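Local coordinates for hypoxanthine phosphoribosyltransferase (Bacillus anthracis, PDB 4QYI), which probably catalyses the magnesium-dependent transfer of a phosphoribosyl group from PRPP to hypoxanthine or guanine in purine salvage, at residues K126-R136 / E144-I155. Numbering follows the deposited sequence.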
loop_
_atom_site.group_PDB
_atom_site.type_symbol
_atom_site.label_atom_id
_atom_site.label_comp_id
_atom_site.label_asym_id
_atom_site.label_seq_id
_atom_site.Cartn_x
_atom_site.Cartn_y
_atom_site.Cartn_z
ATOM N N LYS A 126 9.672 4.971 16.272
ATOM C CA LYS A 126 8.476 4.652 17.039
ATOM C C LYS A 126 7.622 3.683 16.261
ATOM O O LYS A 126 7.776 3.561 15.050
ATOM C CB LYS A 126 7.683 5.924 17.303
ATOM C CG LYS A 126 8.464 7.001 18.045
ATOM C CD LYS A 126 8.915 6.565 19.429
ATOM C CE LYS A 126 9.686 7.665 20.144
ATOM N NZ LYS A 126 10.045 7.229 21.520
ATOM N N PHE A 127 6.716 3.013 16.968
ATOM C CA PHE A 127 5.801 2.056 16.361
ATOM C C PHE A 127 4.349 2.499 16.456
ATOM O O PHE A 127 3.911 2.993 17.497
ATOM C CB PHE A 127 6.003 0.683 16.998
ATOM C CG PHE A 127 7.373 0.173 16.764
ATOM C CD1 PHE A 127 7.666 -0.486 15.596
ATOM C CD2 PHE A 127 8.389 0.468 17.651
ATOM C CE1 PHE A 127 8.943 -0.903 15.338
ATOM C CE2 PHE A 127 9.670 0.047 17.407
ATOM C CZ PHE A 127 9.950 -0.643 16.244
ATOM N N CYS A 128 3.638 2.296 15.352
ATOM C CA CYS A 128 2.239 2.637 15.224
ATOM C C CYS A 128 1.472 1.438 14.695
ATOM O O CYS A 128 1.726 0.993 13.581
ATOM C CB CYS A 128 2.091 3.803 14.243
ATOM S SG CYS A 128 0.370 4.268 13.913
ATOM N N THR A 129 0.531 0.921 15.479
ATOM C CA THR A 129 -0.248 -0.220 15.031
ATOM C C THR A 129 -1.725 0.087 15.101
ATOM O O THR A 129 -2.187 0.799 15.986
ATOM C CB THR A 129 0.055 -1.497 15.859
ATOM O OG1 THR A 129 -0.628 -2.633 15.302
ATOM C CG2 THR A 129 -0.363 -1.318 17.301
ATOM N N LEU A 130 -2.462 -0.456 14.146
ATOM C CA LEU A 130 -3.888 -0.265 14.108
ATOM C C LEU A 130 -4.500 -1.055 15.243
ATOM O O LEU A 130 -5.344 -0.539 15.978
ATOM C CB LEU A 130 -4.476 -0.779 12.794
ATOM C CG LEU A 130 -6.000 -0.635 12.673
ATOM C CD1 LEU A 130 -6.424 0.819 12.742
ATOM C CD2 LEU A 130 -6.484 -1.240 11.370
ATOM N N LEU A 131 -4.061 -2.311 15.375
ATOM C CA LEU A 131 -4.594 -3.210 16.393
ATOM C C LEU A 131 -3.494 -3.736 17.295
ATOM O O LEU A 131 -2.386 -4.003 16.827
ATOM C CB LEU A 131 -5.280 -4.380 15.715
ATOM C CG LEU A 131 -6.295 -4.027 14.618
ATOM C CD1 LEU A 131 -6.745 -5.302 13.911
ATOM C CD2 LEU A 131 -7.484 -3.248 15.146
ATOM N N ASP A 132 -3.800 -3.873 18.587
ATOM C CA ASP A 132 -2.841 -4.347 19.572
ATOM C C ASP A 132 -3.497 -5.439 20.428
ATOM O O ASP A 132 -4.687 -5.351 20.781
ATOM C CB ASP A 132 -2.359 -3.177 20.460
ATOM C CG ASP A 132 -1.083 -3.503 21.251
ATOM O OD1 ASP A 132 -0.363 -4.439 20.855
ATOM O OD2 ASP A 132 -0.750 -2.770 22.221
ATOM N N LYS A 133 -2.711 -6.461 20.747
ATOM C CA LYS A 133 -3.149 -7.581 21.578
ATOM C C LYS A 133 -2.046 -7.756 22.603
ATOM O O LYS A 133 -1.242 -8.671 22.480
ATOM C CB LYS A 133 -3.320 -8.868 20.737
ATOM C CG LYS A 133 -4.395 -8.739 19.635
ATOM C CD LYS A 133 -4.550 -9.669 18.400
ATOM C CE LYS A 133 -5.151 -11.070 18.492
ATOM N NZ LYS A 133 -5.260 -11.669 17.115
ATOM N N PRO A 134 -1.981 -6.854 23.601
ATOM C CA PRO A 134 -0.915 -6.892 24.604
ATOM C C PRO A 134 -0.917 -8.140 25.467
ATOM O O PRO A 134 0.101 -8.418 26.086
ATOM C CB PRO A 134 -1.166 -5.643 25.467
ATOM C CG PRO A 134 -2.174 -4.835 24.743
ATOM C CD PRO A 134 -2.937 -5.770 23.858
ATOM N N GLU A 135 -2.032 -8.873 25.501
ATOM C CA GLU A 135 -2.128 -10.102 26.291
ATOM C C GLU A 135 -1.352 -11.214 25.609
ATOM O O GLU A 135 -1.083 -12.253 26.200
ATOM C CB GLU A 135 -3.580 -10.561 26.443
ATOM C CG GLU A 135 -4.525 -9.505 26.988
ATOM C CD GLU A 135 -4.803 -8.370 26.004
ATOM O OE1 GLU A 135 -4.331 -8.407 24.847
ATOM O OE2 GLU A 135 -5.511 -7.420 26.378
ATOM N N ARG A 136 -0.996 -10.997 24.350
ATOM C CA ARG A 136 -0.254 -11.996 23.599
ATOM C C ARG A 136 1.250 -11.728 23.567
ATOM O O ARG A 136 1.994 -12.486 22.939
ATOM C CB ARG A 136 -0.806 -12.072 22.171
ATOM C CG ARG A 136 -2.191 -12.695 22.028
ATOM C CD ARG A 136 -2.117 -14.211 21.925
ATOM N NE ARG A 136 -1.253 -14.622 20.812
ATOM C CZ ARG A 136 -1.598 -14.614 19.524
ATOM N NH1 ARG A 136 -2.795 -14.199 19.145
ATOM N NH2 ARG A 136 -0.728 -15.003 18.598
ATOM N N GLU A 144 3.974 3.151 20.617
ATOM C CA GLU A 144 3.651 4.506 21.001
ATOM C C GLU A 144 2.262 4.906 20.506
ATOM O O GLU A 144 1.583 5.715 21.132
ATOM C CB GLU A 144 4.712 5.495 20.505
ATOM C CG GLU A 144 6.041 5.439 21.263
ATOM C CD GLU A 144 6.940 4.224 20.986
ATOM O OE1 GLU A 144 6.754 3.439 20.018
ATOM O OE2 GLU A 144 7.905 4.074 21.760
ATOM N N TYR A 145 1.832 4.353 19.380
ATOM C CA TYR A 145 0.529 4.703 18.808
ATOM C C TYR A 145 -0.256 3.431 18.597
ATOM O O TYR A 145 0.199 2.540 17.890
ATOM C CB TYR A 145 0.713 5.474 17.481
ATOM C CG TYR A 145 1.726 6.588 17.616
ATOM C CD1 TYR A 145 1.380 7.788 18.205
ATOM C CD2 TYR A 145 3.025 6.449 17.158
ATOM C CE1 TYR A 145 2.302 8.817 18.335
ATOM C CE2 TYR A 145 3.951 7.478 17.284
ATOM C CZ TYR A 145 3.579 8.658 17.869
ATOM O OH TYR A 145 4.503 9.663 17.998
ATOM N N VAL A 146 -1.443 3.363 19.195
ATOM C CA VAL A 146 -2.300 2.194 19.100
ATOM C C VAL A 146 -3.734 2.589 18.775
ATOM O O VAL A 146 -4.326 3.404 19.471
ATOM C CB VAL A 146 -2.330 1.420 20.434
ATOM C CG1 VAL A 146 -3.233 0.209 20.319
ATOM C CG2 VAL A 146 -0.927 0.995 20.831
ATOM N N GLY A 147 -4.295 1.997 17.724
ATOM C CA GLY A 147 -5.663 2.278 17.345
ATOM C C GLY A 147 -6.695 1.637 18.254
ATOM O O GLY A 147 -7.503 2.320 18.882
ATOM N N PHE A 148 -6.651 0.311 18.335
ATOM C CA PHE A 148 -7.618 -0.437 19.111
ATOM C C PHE A 148 -7.021 -1.671 19.751
ATOM O O PHE A 148 -6.172 -2.350 19.164
ATOM C CB PHE A 148 -8.727 -0.939 18.194
ATOM C CG PHE A 148 -9.404 0.133 17.398
ATOM C CD1 PHE A 148 -8.881 0.535 16.177
ATOM C CD2 PHE A 148 -10.599 0.691 17.830
ATOM C CE1 PHE A 148 -9.525 1.492 15.417
ATOM C CE2 PHE A 148 -11.244 1.650 17.075
ATOM C CZ PHE A 148 -10.706 2.045 15.866
ATOM N N GLN A 149 -7.501 -1.964 20.948
ATOM C CA GLN A 149 -7.107 -3.162 21.650
ATOM C C GLN A 149 -8.207 -4.168 21.425
ATOM O O GLN A 149 -9.345 -3.945 21.817
ATOM C CB GLN A 149 -6.928 -2.937 23.137
ATOM C CG GLN A 149 -5.627 -2.288 23.540
ATOM C CD GLN A 149 -5.392 -2.502 25.018
ATOM O OE1 GLN A 149 -6.154 -3.224 25.675
ATOM N NE2 GLN A 149 -4.340 -1.900 25.551
ATOM N N ILE A 150 -7.866 -5.265 20.773
ATOM C CA ILE A 150 -8.810 -6.308 20.462
ATOM C C ILE A 150 -8.548 -7.624 21.172
ATOM O O ILE A 150 -7.427 -7.917 21.542
ATOM C CB ILE A 150 -8.787 -6.486 18.940
ATOM C CG1 ILE A 150 -9.546 -5.301 18.392
ATOM C CG2 ILE A 150 -9.394 -7.817 18.496
ATOM C CD1 ILE A 150 -9.511 -5.204 16.901
ATOM N N PRO A 151 -9.610 -8.411 21.399
ATOM C CA PRO A 151 -9.415 -9.703 22.043
ATOM C C PRO A 151 -8.719 -10.663 21.085
ATOM O O PRO A 151 -8.830 -10.493 19.869
ATOM C CB PRO A 151 -10.848 -10.160 22.368
ATOM C CG PRO A 151 -11.729 -9.391 21.446
ATOM C CD PRO A 151 -11.037 -8.079 21.233
ATOM N N ASP A 152 -8.000 -11.638 21.641
ATOM C CA ASP A 152 -7.273 -12.629 20.860
ATOM C C ASP A 152 -8.194 -13.492 19.998
ATOM O O ASP A 152 -8.608 -14.589 20.394
ATOM C CB ASP A 152 -6.444 -13.521 21.780
ATOM C CG ASP A 152 -5.500 -14.419 21.011
ATOM O OD1 ASP A 152 -5.268 -14.155 19.815
ATOM O OD2 ASP A 152 -4.964 -15.371 21.599
ATOM N N GLU A 153 -8.517 -12.963 18.823
ATOM C CA GLU A 153 -9.370 -13.634 17.867
ATOM C C GLU A 153 -8.913 -13.333 16.433
ATOM O O GLU A 153 -8.172 -12.378 16.199
ATOM C CB GLU A 153 -10.802 -13.149 18.090
ATOM C CG GLU A 153 -11.836 -13.628 17.089
ATOM C CD GLU A 153 -13.205 -13.042 17.380
ATOM O OE1 GLU A 153 -13.341 -11.799 17.285
ATOM O OE2 GLU A 153 -14.141 -13.821 17.683
ATOM N N PHE A 154 -9.356 -14.153 15.484
ATOM C CA PHE A 154 -9.005 -13.981 14.065
ATOM C C PHE A 154 -9.836 -12.868 13.461
ATOM O O PHE A 154 -11.051 -12.849 13.594
ATOM C CB PHE A 154 -9.223 -15.269 13.263
ATOM C CG PHE A 154 -8.398 -16.419 13.753
ATOM C CD1 PHE A 154 -7.013 -16.354 13.727
ATOM C CD2 PHE A 154 -9.006 -17.570 14.235
ATOM C CE1 PHE A 154 -6.250 -17.412 14.190
ATOM C CE2 PHE A 154 -8.249 -18.635 14.690
ATOM C CZ PHE A 154 -6.869 -18.555 14.670
ATOM N N ILE A 155 -9.182 -11.944 12.773
ATOM C CA ILE A 155 -9.887 -10.833 12.177
ATOM C C ILE A 155 -9.452 -10.630 10.737
ATOM O O ILE A 155 -8.373 -11.061 10.340
ATOM C CB ILE A 155 -9.623 -9.535 12.975
ATOM C CG1 ILE A 155 -8.130 -9.106 12.895
ATOM C CG2 ILE A 155 -10.114 -9.706 14.414
ATOM C CD1 ILE A 155 -7.126 -10.082 13.479
#
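Bent at chi2 (73°), the side chain of Glu144 folds back toward Lys126 and Phe127, whereas Lys133 runs out toward Asp152 and Glu153 with a kink at chi3 (76°). Glu144 OE1 thereby receives the backbone N-H of Phe127 on its anti side, about 29° out of the carboxylate plane, at 3.1 Å, a nearly straight bond that continues the strand pairing by one side-chain link. From there the two strands run parallel. Tyr145 N bonds to Phe127 O, Thr129 N to Tyr145 O (2.9 Å) and Gly147 N to Thr129 O. Both chains turn a corner together, at Leu130 and Gly147, and the pairing resumes beyond it with Phe148 N on Leu130 O (2.8 Å) and Asp132 N on Phe148 O. Leu131 CD2 lies against Ile150 CD1 at 3.3 Å, closer than usual and perhaps partly a model effect, and also packs on Phe148 CB. Lys133 NZ donates a hydrogen bond to Glu153 O from above the carbonyl plane (3.1 Å). Arg136 NH1 forms a salt bridge with Asp152 OD1 (2.6 Å), though its hydrogen bond is bent and weak, and Lys133 NZ adds a long ion pair to that oxygen. Asp132 OD1 is held by Arg137. In this phosphoribosyltransferase core, strand 96-101 flanks 124-129 on the side away from 145-149, helix 15-32 packs against Tyr145 and Phe148, and strands 8-13 and 172-175 cover Leu131.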